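Local coordinates for putative polyketide biosynthesis enoyl-CoA hydratase homolog pksH (Bacillus subtilis, PDB 3HP0), which catalyses the dehydration of a carrier-tethered (S)-3-hydroxy-3-methylglutaryl group to a 3-methylglutaconyl group during synthesis of the antibiotic bacillaene, at residues A[205-208]-A[209-213]; A[156-159]-A[160-163]. All coordinates share one frame; numbering follows the deposited sequence.

Contact 1 of 2, residues A[205-208]-A[209-213]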
loop_
_atom_site.group_PDB
_atom_site.type_symbol
_atom_site.label_atom_id
_atom_site.label_comp_id
_atom_site.label_asym_id
_atom_site.label_seq_id
_atom_site.Cartn_x
_atom_site.Cartn_y
_atom_site.Cartn_z
ATOM N N LYS A 205 -4.115 23.711 -6.689
ATOM C CA LYS A 205 -5.234 24.286 -5.950
ATOM C C LYS A 205 -6.573 23.569 -6.155
ATOM O O LYS A 205 -7.302 23.323 -5.196
ATOM C CB LYS A 205 -5.376 25.765 -6.322
ATOM C CG LYS A 205 -6.529 26.500 -5.646
ATOM C CD LYS A 205 -6.634 27.939 -6.174
ATOM C CE LYS A 205 -7.677 28.738 -5.417
ATOM N NZ LYS A 205 -7.525 30.200 -5.690
ATOM N N GLY A 206 -6.906 23.252 -7.401
ATOM C CA GLY A 206 -8.154 22.566 -7.666
ATOM C C GLY A 206 -8.102 21.142 -7.147
ATOM O O GLY A 206 -9.078 20.634 -6.595
ATOM N N ILE A 207 -6.950 20.503 -7.303
ATOM C CA ILE A 207 -6.769 19.138 -6.853
ATOM C C ILE A 207 -6.913 19.055 -5.346
ATOM O O ILE A 207 -7.643 18.203 -4.827
ATOM C CB ILE A 207 -5.374 18.596 -7.242
ATOM C CG1 ILE A 207 -5.210 18.596 -8.767
ATOM C CG2 ILE A 207 -5.186 17.178 -6.688
ATOM C CD1 ILE A 207 -3.822 18.164 -9.225
ATOM N N ALA A 208 -6.215 19.940 -4.645
ATOM C CA ALA A 208 -6.258 19.946 -3.189
ATOM C C ALA A 208 -7.678 20.196 -2.665
ATOM O O ALA A 208 -8.150 19.478 -1.786
ATOM C CB ALA A 208 -5.282 20.999 -2.638
ATOM N N HIS A 209 -8.359 21.201 -3.210
ATOM C CA HIS A 209 -9.718 21.504 -2.780
ATOM C C HIS A 209 -10.663 20.372 -3.155
ATOM O O HIS A 209 -11.589 20.072 -2.415
ATOM C CB HIS A 209 -10.217 22.796 -3.421
ATOM C CG HIS A 209 -9.630 24.036 -2.824
ATOM N ND1 HIS A 209 -9.818 24.388 -1.504
ATOM C CD2 HIS A 209 -8.884 25.025 -3.377
ATOM C CE1 HIS A 209 -9.215 25.541 -1.269
ATOM N NE2 HIS A 209 -8.642 25.947 -2.388
ATOM N N TYR A 210 -10.432 19.751 -4.308
ATOM C CA TYR A 210 -11.280 18.654 -4.744
ATOM C C TYR A 210 -11.083 17.449 -3.828
ATOM O O TYR A 210 -12.060 16.839 -3.379
ATOM C CB TYR A 210 -10.986 18.265 -6.206
ATOM C CG TYR A 210 -11.581 16.920 -6.558
ATOM C CD1 TYR A 210 -12.961 16.713 -6.499
ATOM C CD2 TYR A 210 -10.764 15.821 -6.802
ATOM C CE1 TYR A 210 -13.510 15.450 -6.655
ATOM C CE2 TYR A 210 -11.306 14.542 -6.960
ATOM C CZ TYR A 210 -12.676 14.369 -6.878
ATOM O OH TYR A 210 -13.213 13.113 -6.977
ATOM N N LYS A 211 -9.827 17.109 -3.530
ATOM C CA LYS A 211 -9.581 15.975 -2.648
ATOM C C LYS A 211 -10.091 16.255 -1.235
ATOM O O LYS A 211 -10.612 15.351 -0.584
ATOM C CB LYS A 211 -8.094 15.578 -2.633
ATOM C CG LYS A 211 -7.570 15.193 -4.028
ATOM C CD LYS A 211 -6.732 13.930 -4.042
ATOM C CE LYS A 211 -5.488 14.064 -3.185
ATOM N NZ LYS A 211 -4.723 12.799 -3.022
ATOM N N GLN A 212 -9.971 17.494 -0.756
ATOM C CA GLN A 212 -10.468 17.793 0.584
ATOM C C GLN A 212 -11.962 17.539 0.627
ATOM O O GLN A 212 -12.474 16.959 1.578
ATOM C CB GLN A 212 -10.168 19.242 0.995
ATOM C CG GLN A 212 -8.677 19.530 1.093
ATOM C CD GLN A 212 -8.374 20.944 1.570
ATOM O OE1 GLN A 212 -9.249 21.824 1.549
ATOM N NE2 GLN A 212 -7.129 21.174 1.994
ATOM N N PHE A 213 -12.660 17.959 -0.418
ATOM C CA PHE A 213 -14.103 17.749 -0.506
ATOM C C PHE A 213 -14.470 16.245 -0.454
ATOM O O PHE A 213 -15.372 15.849 0.289
ATOM C CB PHE A 213 -14.624 18.374 -1.801
ATOM C CG PHE A 213 -16.046 18.031 -2.105
ATOM C CD1 PHE A 213 -17.079 18.643 -1.414
ATOM C CD2 PHE A 213 -16.351 17.066 -3.063
ATOM C CE1 PHE A 213 -18.400 18.306 -1.664
ATOM C CE2 PHE A 213 -17.659 16.724 -3.318
ATOM C CZ PHE A 213 -18.693 17.345 -2.617
#
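Lys-205 and His-209, one helical turn apart, meet through a methylene and a ring edge: CG of Lys-205 lies in the plane of the imidazole, 3.6 Å from His-209 CD2. The histidine ring is brought back toward the preceding turn because its CG stands beside its own backbone N, opposite the carbonyl carbon (chi1 -75°). The same rotation sets His-209 CD2 3.0 Å from the carbonyl O of Lys-205, an oxygen that also accepts the backbone N-H of His-209. The lysine chain runs on fully extended, and its ammonium group stays away from the ring, with NZ 5.5 Å from His-209 NE2.

All this happens on helix 204-217 of the crotonase-like fold, where each carbonyl from Lys-205 to Ala-208 receives the N-H four residues later. The bond from Lys-211 N to Ile-207 O, at 2.8 Å, is close to straight, with an angle of 166° at the hydrogen.

Beside it, the side chains of Ile-207 and Lys-211 run in the same direction on the buried side of the helix, CG2 of the isoleucine 4.1 Å from CG of the lysine. Ile-207 rests on Thr-52 and Leu-202. Lys-211 bends at its second and third torsions, and its NZ forms a salt bridge with Asp-123 and a hydrogen bond to the carbonyl of Tyr-101, which probably offset its buried charge and fix its position. On the next residue, CG of Gln-212 approaches Ala-208 O to 2.9 Å, while the methyl of Ala-208 packs against Pro-100.

Contact 2 of 2, residues A[156-159]-A[160-163]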
loop_
_atom_site.group_PDB
_atom_site.type_symbol
_atom_site.label_atom_id
_atom_site.label_comp_id
_atom_site.label_asym_id
_atom_site.label_seq_id
_atom_site.Cartn_x
_atom_site.Cartn_y
_atom_site.Cartn_z
ATOM N N GLY A 156 -15.368 -2.618 -2.368
ATOM C CA GLY A 156 -16.557 -3.001 -1.644
ATOM C C GLY A 156 -16.233 -4.040 -0.592
ATOM O O GLY A 156 -15.171 -4.663 -0.614
ATOM N N ARG A 157 -17.164 -4.214 0.334
ATOM C CA ARG A 157 -17.020 -5.160 1.418
ATOM C C ARG A 157 -16.995 -6.619 0.956
ATOM O O ARG A 157 -16.135 -7.384 1.372
ATOM C CB ARG A 157 -18.161 -4.966 2.419
ATOM C CG ARG A 157 -17.712 -4.460 3.766
ATOM C CD ARG A 157 -18.098 -3.007 4.031
ATOM N NE ARG A 157 -17.414 -2.539 5.239
ATOM C CZ ARG A 157 -17.331 -1.275 5.632
ATOM N NH1 ARG A 157 -17.894 -0.306 4.929
ATOM N NH2 ARG A 157 -16.646 -0.981 6.724
ATOM N N GLN A 158 -17.922 -7.000 0.086
ATOM C CA GLN A 158 -17.972 -8.388 -0.355
ATOM C C GLN A 158 -16.727 -8.855 -1.107
ATOM O O GLN A 158 -16.212 -9.945 -0.858
ATOM C CB GLN A 158 -19.235 -8.629 -1.190
ATOM C CG GLN A 158 -19.503 -10.089 -1.526
ATOM C CD GLN A 158 -19.262 -11.027 -0.345
ATOM O OE1 GLN A 158 -19.597 -10.710 0.792
ATOM N NE2 GLN A 158 -18.690 -12.193 -0.621
ATOM N N LYS A 159 -16.223 -8.034 -2.013
ATOM C CA LYS A 159 -15.053 -8.442 -2.757
ATOM C C LYS A 159 -13.829 -8.578 -1.849
ATOM O O LYS A 159 -13.050 -9.526 -1.984
ATOM C CB LYS A 159 -14.790 -7.454 -3.897
ATOM C CG LYS A 159 -15.918 -7.410 -4.922
ATOM C CD LYS A 159 -15.960 -8.678 -5.766
ATOM C CE LYS A 159 -17.227 -8.745 -6.639
ATOM N NZ LYS A 159 -17.515 -7.459 -7.371
ATOM N N ALA A 160 -13.652 -7.644 -0.921
ATOM C CA ALA A 160 -12.504 -7.726 -0.018
ATOM C C ALA A 160 -12.631 -8.973 0.872
ATOM O O ALA A 160 -11.637 -9.652 1.165
ATOM C CB ALA A 160 -12.417 -6.473 0.839
ATOM N N HIS A 161 -13.869 -9.270 1.264
ATOM C CA HIS A 161 -14.197 -10.407 2.121
ATOM C C HIS A 161 -13.866 -11.754 1.455
ATOM O O HIS A 161 -13.187 -12.590 2.035
ATOM C CB HIS A 161 -15.685 -10.323 2.490
ATOM C CG HIS A 161 -16.100 -11.242 3.599
ATOM N ND1 HIS A 161 -15.435 -11.305 4.807
ATOM C CD2 HIS A 161 -17.155 -12.087 3.705
ATOM C CE1 HIS A 161 -16.064 -12.148 5.608
ATOM N NE2 HIS A 161 -17.111 -12.635 4.964
ATOM N N TYR A 162 -14.340 -11.939 0.228
ATOM C CA TYR A 162 -14.110 -13.156 -0.538
ATOM C C TYR A 162 -12.610 -13.372 -0.739
ATOM O O TYR A 162 -12.099 -14.487 -0.624
ATOM C CB TYR A 162 -14.813 -13.027 -1.890
ATOM C CG TYR A 162 -14.789 -14.270 -2.756
ATOM C CD1 TYR A 162 -15.357 -15.474 -2.312
ATOM C CD2 TYR A 162 -14.239 -14.230 -4.037
ATOM C CE1 TYR A 162 -15.379 -16.603 -3.135
ATOM C CE2 TYR A 162 -14.252 -15.340 -4.860
ATOM C CZ TYR A 162 -14.823 -16.524 -4.410
ATOM O OH TYR A 162 -14.839 -17.612 -5.250
HETATM N N MSE A 163 -11.915 -12.283 -1.037
HETATM C CA MSE A 163 -10.476 -12.291 -1.252
HETATM C C MSE A 163 -9.721 -12.773 -0.023
HETATM O O MSE A 163 -8.819 -13.611 -0.115
HETATM C CB MSE A 163 -10.004 -10.875 -1.570
HETATM C CG MSE A 163 -9.246 -10.729 -2.848
HETATM SE SE MSE A 163 -8.826 -8.864 -3.127
HETATM C CE MSE A 163 -6.940 -8.955 -2.738
#
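The first turns of helix 157-166 follow directly on helix 148-155, with Gly-156 serving both as the N-cap of the second helix and as the residue of positive phi that breaks the first. Its carbonyl O receives the N-H of Ala-160 only weakly, whereas the bond from Tyr-162 N to Gln-158 O is firmer, 2.9 Å long and nearly straight at 169°. Among the side chains, Gln-158 does most of the reaching. It folds at its second torsion (chi2 42°), which turns the amide forward, toward the next turn. OE1 then comes to the edge of the His-161 imidazole, 4.0 Å from CD2, with amide and ring planes almost perpendicular at 81°; NE2 lies 4.2 Å from CB of Tyr-162. Around the helix, the methyl of Ala-160 packs on Leu-151, Ile-152 and Ile-155, joining helix 157-166 to helix 148-155. Lys-159 makes a cation-pi contact with Trp-178, and the selenomethionine at Met-163 lies against Leu-135 and Ile-170, its side chain about 8 Å from that of the catalytic Glu-137. The glutamine amide thus meets both neighbours by loose van der Waals contact; the hydrogen bonds between the segments are all backbone ones.

In the fold
Both contacts are local, each between successive turns of a single helix, and both helices belong to the same crotonase-family chain. Contact 2 comes first along the chain, in helix 157-166; helices 172-178 and 190-199 intervene before helix 204-217 carries contact 1. Their centres lie about 29 Å apart and their nearest atoms about 17 Å, so the two do not touch. Contact 2 reaches toward the active site through Met-163, close to Glu-137, while contact 1 lies away from the catalytic residues, its centre about 22 Å from the centre of the chain. The same i to i+4 backbone pattern thus occurs in a helix near the catalytic glutamate and in a peripheral one.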